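Local atomic coordinates of protein BIM1 (Saccharomyces cerevisiae, PDB entry 2QJX), a protein that binds microtubules and associates with their plus ends, the part here being its calponin-homology domain. Residues T67-K70 with I71-S74; D97-E100 with F101-L105. All coordinates share one frame; numbering follows the deposited sequence.

Contact 1: residues T67-K70 with I71-S74; sequences TNYK and ILQS
Tyr69 and Leu72 run alongside each other from the buried face of helix 62-78. Leu72 CD2 comes to 4.2 Å from Tyr69 CD2, meeting the ring obliquely. Leu72 CG is anti to the backbone N (chi1 -174°), which sets CD2 beside the ring; the side chain also touches Met43 of helix 37-47. The phenol end of Tyr69 is buried and hydrogen-bonds Gly34. Asn68 lies on the same buried side, its amide bonded to Lys56 and Thr35. One turn apart, Ile71 CD1 meets Thr67 CG2 at 4.0 Å. Ile71 also packs on Cys40 and on the loop residues Leu50, Pro51 and Val55.

The looser, outer side is at Lys70 and Ser74. Lys70 O takes two bonds from Ser74, one from N at 2.9 Å and one from OG at 3.0 Å. They arrive from opposite faces of the carbonyl plane. The hydroxyl gets there because OG sits beside its own backbone N (chi1 -72°). Lys70 extends outward from the exposed face. Gln73 runs extended and lies against the preceding turn, CG 3.4 Å from Tyr69 O, and touches Val87 of helix 87-90. With an alanine here, the chain beyond CB is gone, and the carbonyl of Tyr69 would probably be less covered and Val87 left without this neighbour. The chemistry is that of an amphipathic helix: apolar groups, one bonded amide and a bonded phenol hydroxyl inward, and a serine hydroxyl returned to its own helix on the open side.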
ATOM      1  N   THR A  67      12.652   1.152  -1.331  1.00 18.13           N
ATOM      2  CA  THR A  67      12.338   0.886  -2.731  1.00 18.55           C
ATOM      3  C   THR A  67      10.829   0.915  -2.937  1.00 17.50           C
ATOM      4  O   THR A  67      10.339   1.439  -3.940  1.00 15.40           O
ATOM      5  CB  THR A  67      12.876  -0.493  -3.170  1.00 21.08           C
ATOM      6  OG1 THR A  67      14.301  -0.431  -3.284  1.00 24.70           O
ATOM      7  CG2 THR A  67      12.282  -0.908  -4.513  1.00 24.90           C
ATOM      8  N   ASN A  68      10.090   0.353  -1.986  1.00 15.67           N
ATOM      9  CA  ASN A  68       8.639   0.344  -2.098  1.00 15.22           C
ATOM     10  C   ASN A  68       8.107   1.764  -2.093  1.00 14.92           C
ATOM     11  O   ASN A  68       7.223   2.110  -2.874  1.00 13.83           O
ATOM     12  CB  ASN A  68       8.012  -0.450  -0.952  1.00 12.82           C
ATOM     13  CG  ASN A  68       8.382  -1.913  -0.997  1.00 14.30           C
ATOM     14  OD1 ASN A  68       8.771  -2.428  -2.046  1.00 15.03           O
ATOM     15  ND2 ASN A  68       8.248  -2.598   0.133  1.00 13.93           N
ATOM     16  N   TYR A  69       8.656   2.597  -1.219  1.00 12.98           N
ATOM     17  CA  TYR A  69       8.206   3.977  -1.150  1.00 14.51           C
ATOM     18  C   TYR A  69       8.574   4.792  -2.388  1.00 13.99           C
ATOM     19  O   TYR A  69       7.834   5.689  -2.786  1.00 15.48           O
ATOM     20  CB  TYR A  69       8.729   4.639   0.127  1.00 12.32           C
ATOM     21  CG  TYR A  69       7.925   4.236   1.337  1.00 15.17           C
ATOM     22  CD1 TYR A  69       8.440   3.355   2.290  1.00 13.76           C
ATOM     23  CD2 TYR A  69       6.617   4.687   1.496  1.00 12.73           C
ATOM     24  CE1 TYR A  69       7.664   2.933   3.366  1.00 14.25           C
ATOM     25  CE2 TYR A  69       5.835   4.272   2.566  1.00 15.57           C
ATOM     26  CZ  TYR A  69       6.361   3.395   3.494  1.00 16.25           C
ATOM     27  OH  TYR A  69       5.571   2.974   4.538  1.00 14.77           O
ATOM     28  N   LYS A  70       9.700   4.485  -3.016  1.00 16.54           N
ATOM     29  CA  LYS A  70      10.063   5.218  -4.219  1.00 16.98           C
ATOM     30  C   LYS A  70       9.104   4.817  -5.343  1.00 17.01           C
ATOM     31  O   LYS A  70       8.738   5.637  -6.188  1.00 15.13           O
ATOM     32  CB  LYS A  70      11.526   4.948  -4.581  1.00 21.67           C
ATOM     33  CG  LYS A  70      12.463   5.635  -3.593  1.00 27.59           C
ATOM     34  CD  LYS A  70      13.936   5.511  -3.941  1.00 32.28           C
ATOM     35  CE  LYS A  70      14.773   6.327  -2.955  1.00 33.90           C
ATOM     36  NZ  LYS A  70      16.239   6.118  -3.115  1.00 34.77           N
ATOM     37  N   ILE A  71       8.677   3.559  -5.329  1.00 14.49           N
ATOM     38  CA  ILE A  71       7.721   3.066  -6.319  1.00 13.97           C
ATOM     39  C   ILE A  71       6.377   3.741  -6.056  1.00 13.42           C
ATOM     40  O   ILE A  71       5.691   4.150  -6.994  1.00 12.43           O
ATOM     41  CB  ILE A  71       7.556   1.526  -6.222  1.00 12.72           C
ATOM     42  CG1 ILE A  71       8.798   0.835  -6.797  1.00 12.60           C
ATOM     43  CG2 ILE A  71       6.296   1.076  -6.978  1.00 12.96           C
ATOM     44  CD1 ILE A  71       8.871  -0.676  -6.520  1.00 12.33           C
ATOM     45  N   LEU A  72       6.006   3.861  -4.781  1.00 13.05           N
ATOM     46  CA  LEU A  72       4.743   4.503  -4.411  1.00 13.63           C
ATOM     47  C   LEU A  72       4.777   5.978  -4.801  1.00 14.91           C
ATOM     48  O   LEU A  72       3.818   6.510  -5.368  1.00 15.41           O
ATOM     49  CB  LEU A  72       4.500   4.384  -2.900  1.00 13.71           C
ATOM     50  CG  LEU A  72       3.150   4.893  -2.387  1.00 12.54           C
ATOM     51  CD1 LEU A  72       2.051   3.962  -2.868  1.00 12.08           C
ATOM     52  CD2 LEU A  72       3.149   4.952  -0.857  1.00 15.83           C
ATOM     53  N   GLN A  73       5.885   6.645  -4.499  1.00 14.17           N
ATOM     54  CA  GLN A  73       6.009   8.053  -4.839  1.00 16.76           C
ATOM     55  C   GLN A  73       5.936   8.269  -6.344  1.00 15.80           C
ATOM     56  O   GLN A  73       5.324   9.232  -6.803  1.00 15.45           O
ATOM     57  CB  GLN A  73       7.314   8.625  -4.276  1.00 19.98           C
ATOM     58  CG  GLN A  73       7.209   8.996  -2.802  1.00 24.84           C
ATOM     59  CD  GLN A  73       8.527   9.445  -2.206  1.00 29.36           C
ATOM     60  OE1 GLN A  73       8.585  10.433  -1.474  1.00 31.67           O
ATOM     61  NE2 GLN A  73       9.593   8.710  -2.504  1.00 31.12           N
ATOM     62  N   SER A  74       6.555   7.370  -7.107  1.00 14.63           N
ATOM     63  CA  SER A  74       6.543   7.467  -8.563  1.00 15.32           C
ATOM     64  C   SER A  74       5.128   7.319  -9.098  1.00 15.37           C
ATOM     65  O   SER A  74       4.759   7.965 -10.079  1.00 15.48           O
ATOM     66  CB  SER A  74       7.446   6.397  -9.174  1.00 16.74           C
ATOM     67  OG  SER A  74       8.801   6.731  -8.944  1.00 19.29           O
TER

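Contact 2: residues D97-E100 with F101-L105; sequences DNLE and FLQWL
Gln103 and Leu99 cross at an angle on one side of helix 95-112. The amide of Gln103 passes near the leucine branch point, NE2 standing 4.1 Å from Leu99 CG. Gln103 CG lies beside its own backbone N (chi1 -64°), and the side chain leans over the preceding turn, with CD 3.6 Å from Leu99 O. From there the amide turns so that OE1 lies 3.6 Å from Glu100 CA. The same Leu99 carbonyl accepts the backbone N-H of Gln103 at 3.0 Å, so the side chain leans over an oxygen already in use.

Glu100 is extended on the exposed face. Its CG is 4.2 Å from Gln103 OE1, while its carboxylate is bonded to Gln96 one turn earlier. The backbone oxygen of Glu100 receives Trp104 N at 3.1 Å. The indole itself leads away from residues 97-100, stacks on His108 and makes a cation-pi contact with Lys83.

Phe101 also turns away from the preceding turn. Its ring carbon CG is anti to the backbone N (chi1 -165°), and the ring meets Tyr39 edge-to-face. Leu102 has its CB 3.3 Å from Asn98 O, and its side chain packs on Ile30, on Ile42 of helix 37-47 and on Leu15 of helix 12-23.

These directions divide the helix among its neighbours in the calponin-homology domain. Leu99 and Gln103 touch Leu15 as well. Asn98 is hydrogen-bonded to Tyr39 of helix 37-47, the helix that Leu105 also touches. Phe101 packs on Leu90 of helix 87-90.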
ATOM      1  N   ASP A  97       1.258   7.342  12.162  1.00 17.85           N
ATOM      2  CA  ASP A  97       1.523   7.807  10.803  1.00 19.24           C
ATOM      3  C   ASP A  97       0.931   6.867   9.753  1.00 19.16           C
ATOM      4  O   ASP A  97       0.316   7.307   8.781  1.00 17.41           O
ATOM      5  CB  ASP A  97       3.030   7.940  10.584  1.00 20.39           C
ATOM      6  CG  ASP A  97       3.690   8.849  11.610  1.00 24.71           C
ATOM      7  OD1 ASP A  97       3.647  10.083  11.440  1.00 26.55           O
ATOM      8  OD2 ASP A  97       4.243   8.323  12.596  1.00 27.79           O
ATOM      9  N   ASN A  98       1.126   5.570   9.952  1.00 19.07           N
ATOM     10  CA  ASN A  98       0.606   4.579   9.021  1.00 18.29           C
ATOM     11  C   ASN A  98      -0.904   4.459   9.104  1.00 17.62           C
ATOM     12  O   ASN A  98      -1.568   4.204   8.100  1.00 17.51           O
ATOM     13  CB  ASN A  98       1.286   3.241   9.274  1.00 18.37           C
ATOM     14  CG  ASN A  98       2.693   3.216   8.731  1.00 18.66           C
ATOM     15  OD1 ASN A  98       2.890   3.156   7.519  1.00 19.00           O
ATOM     16  ND2 ASN A  98       3.683   3.286   9.618  1.00 19.91           N
ATOM     17  N   LEU A  99      -1.449   4.647  10.301  1.00 16.63           N
ATOM     18  CA  LEU A  99      -2.892   4.595  10.473  1.00 16.24           C
ATOM     19  C   LEU A  99      -3.513   5.678   9.592  1.00 16.13           C
ATOM     20  O   LEU A  99      -4.451   5.423   8.830  1.00 15.25           O
ATOM     21  CB  LEU A  99      -3.275   4.857  11.933  1.00 17.93           C
ATOM     22  CG  LEU A  99      -4.789   4.958  12.161  1.00 18.38           C
ATOM     23  CD1 LEU A  99      -5.425   3.581  11.999  1.00 18.03           C
ATOM     24  CD2 LEU A  99      -5.073   5.507  13.547  1.00 20.10           C
ATOM     25  N   GLU A 100      -2.975   6.888   9.701  1.00 14.42           N
ATOM     26  CA  GLU A 100      -3.475   8.026   8.935  1.00 16.47           C
ATOM     27  C   GLU A 100      -3.332   7.855   7.428  1.00 15.90           C
ATOM     28  O   GLU A 100      -4.232   8.213   6.672  1.00 14.35           O
ATOM     29  CB  GLU A 100      -2.762   9.311   9.371  1.00 18.96           C
ATOM     30  CG  GLU A 100      -3.150   9.786  10.765  1.00 22.51           C
ATOM     31  CD  GLU A 100      -2.377  11.019  11.204  1.00 25.91           C
ATOM     32  OE1 GLU A 100      -2.188  11.935  10.375  1.00 28.05           O
ATOM     33  OE2 GLU A 100      -1.970  11.077  12.385  1.00 26.28           O
ATOM     34  N   PHE A 101      -2.204   7.310   6.986  1.00 15.48           N
ATOM     35  CA  PHE A 101      -1.994   7.122   5.555  1.00 15.66           C
ATOM     36  C   PHE A 101      -2.947   6.057   5.015  1.00 14.31           C
ATOM     37  O   PHE A 101      -3.512   6.214   3.931  1.00 17.15           O
ATOM     38  CB  PHE A 101      -0.537   6.731   5.279  1.00 16.01           C
ATOM     39  CG  PHE A 101      -0.139   6.866   3.837  1.00 18.96           C
ATOM     40  CD1 PHE A 101      -0.125   8.113   3.221  1.00 19.43           C
ATOM     41  CD2 PHE A 101       0.203   5.745   3.089  1.00 18.65           C
ATOM     42  CE1 PHE A 101       0.224   8.245   1.877  1.00 21.29           C
ATOM     43  CE2 PHE A 101       0.553   5.865   1.744  1.00 20.41           C
ATOM     44  CZ  PHE A 101       0.563   7.121   1.138  1.00 19.27           C
ATOM     45  N   LEU A 102      -3.131   4.978   5.768  1.00 15.15           N
ATOM     46  CA  LEU A 102      -4.032   3.913   5.338  1.00 15.32           C
ATOM     47  C   LEU A 102      -5.468   4.430   5.281  1.00 16.15           C
ATOM     48  O   LEU A 102      -6.239   4.047   4.396  1.00 15.08           O
ATOM     49  CB  LEU A 102      -3.948   2.715   6.285  1.00 15.94           C
ATOM     50  CG  LEU A 102      -4.783   1.495   5.892  1.00 17.00           C
ATOM     51  CD1 LEU A 102      -4.355   0.990   4.513  1.00 17.17           C
ATOM     52  CD2 LEU A 102      -4.617   0.401   6.937  1.00 18.46           C
ATOM     53  N   GLN A 103      -5.833   5.301   6.222  1.00 15.97           N
ATOM     54  CA  GLN A 103      -7.182   5.859   6.221  1.00 17.97           C
ATOM     55  C   GLN A 103      -7.395   6.630   4.927  1.00 19.00           C
ATOM     56  O   GLN A 103      -8.428   6.482   4.281  1.00 17.89           O
ATOM     57  CB  GLN A 103      -7.399   6.791   7.417  1.00 19.15           C
ATOM     58  CG  GLN A 103      -7.312   6.097   8.767  1.00 21.24           C
ATOM     59  CD  GLN A 103      -7.497   7.058   9.930  1.00 21.85           C
ATOM     60  OE1 GLN A 103      -6.930   8.149   9.943  1.00 22.61           O
ATOM     61  NE2 GLN A 103      -8.280   6.646  10.919  1.00 23.98           N
ATOM     62  N   TRP A 104      -6.420   7.449   4.541  1.00 17.98           N
ATOM     63  CA  TRP A 104      -6.554   8.213   3.305  1.00 18.81           C
ATOM     64  C   TRP A 104      -6.583   7.291   2.086  1.00 17.45           C
ATOM     65  O   TRP A 104      -7.361   7.506   1.153  1.00 17.71           O
ATOM     66  CB  TRP A 104      -5.405   9.207   3.135  1.00 18.95           C
ATOM     67  CG  TRP A 104      -5.488   9.947   1.823  1.00 19.50           C
ATOM     68  CD1 TRP A 104      -6.206  11.081   1.561  1.00 19.57           C
ATOM     69  CD2 TRP A 104      -4.885   9.559   0.579  1.00 19.01           C
ATOM     70  NE1 TRP A 104      -6.088  11.423   0.234  1.00 19.90           N
ATOM     71  CE2 TRP A 104      -5.285  10.505  -0.393  1.00 21.12           C
ATOM     72  CE3 TRP A 104      -4.049   8.503   0.192  1.00 21.19           C
ATOM     73  CZ2 TRP A 104      -4.876  10.426  -1.732  1.00 21.38           C
ATOM     74  CZ3 TRP A 104      -3.643   8.424  -1.143  1.00 20.96           C
ATOM     75  CH2 TRP A 104      -4.058   9.383  -2.086  1.00 21.62           C
ATOM     76  N   LEU A 105      -5.730   6.273   2.082  1.00 16.02           N
ATOM     77  CA  LEU A 105      -5.695   5.350   0.957  1.00 16.67           C
ATOM     78  C   LEU A 105      -7.042   4.677   0.751  1.00 16.92           C
ATOM     79  O   LEU A 105      -7.513   4.539  -0.384  1.00 15.40           O
ATOM     80  CB  LEU A 105      -4.608   4.292   1.163  1.00 18.16           C
ATOM     81  CG  LEU A 105      -3.189   4.772   0.853  1.00 18.58           C
ATOM     82  CD1 LEU A 105      -2.179   3.732   1.306  1.00 19.77           C
ATOM     83  CD2 LEU A 105      -3.054   5.019  -0.640  1.00 19.53           C
TER

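How the contacts relate
Both contacts lie within one helix each and span about two turns, one on helix 62-78 and the other on helix 95-112, with centres about 16 Å apart. Each has a buried face and an exposed one. They meet directly in the core, where Leu72 CD2 of contact 1 lies 3.8 Å from Phe101 CE2 of contact 2. Helix 37-47 packs against both. Their buried asparagines differ: Asn68 bonds to loop backbone, whereas Asn98 reaches a tyrosine hydroxyl and two carbonyls. Toward the surface, contact 1 turns a polar group back to its own helix, while contact 2 presents a more aromatic and charged face.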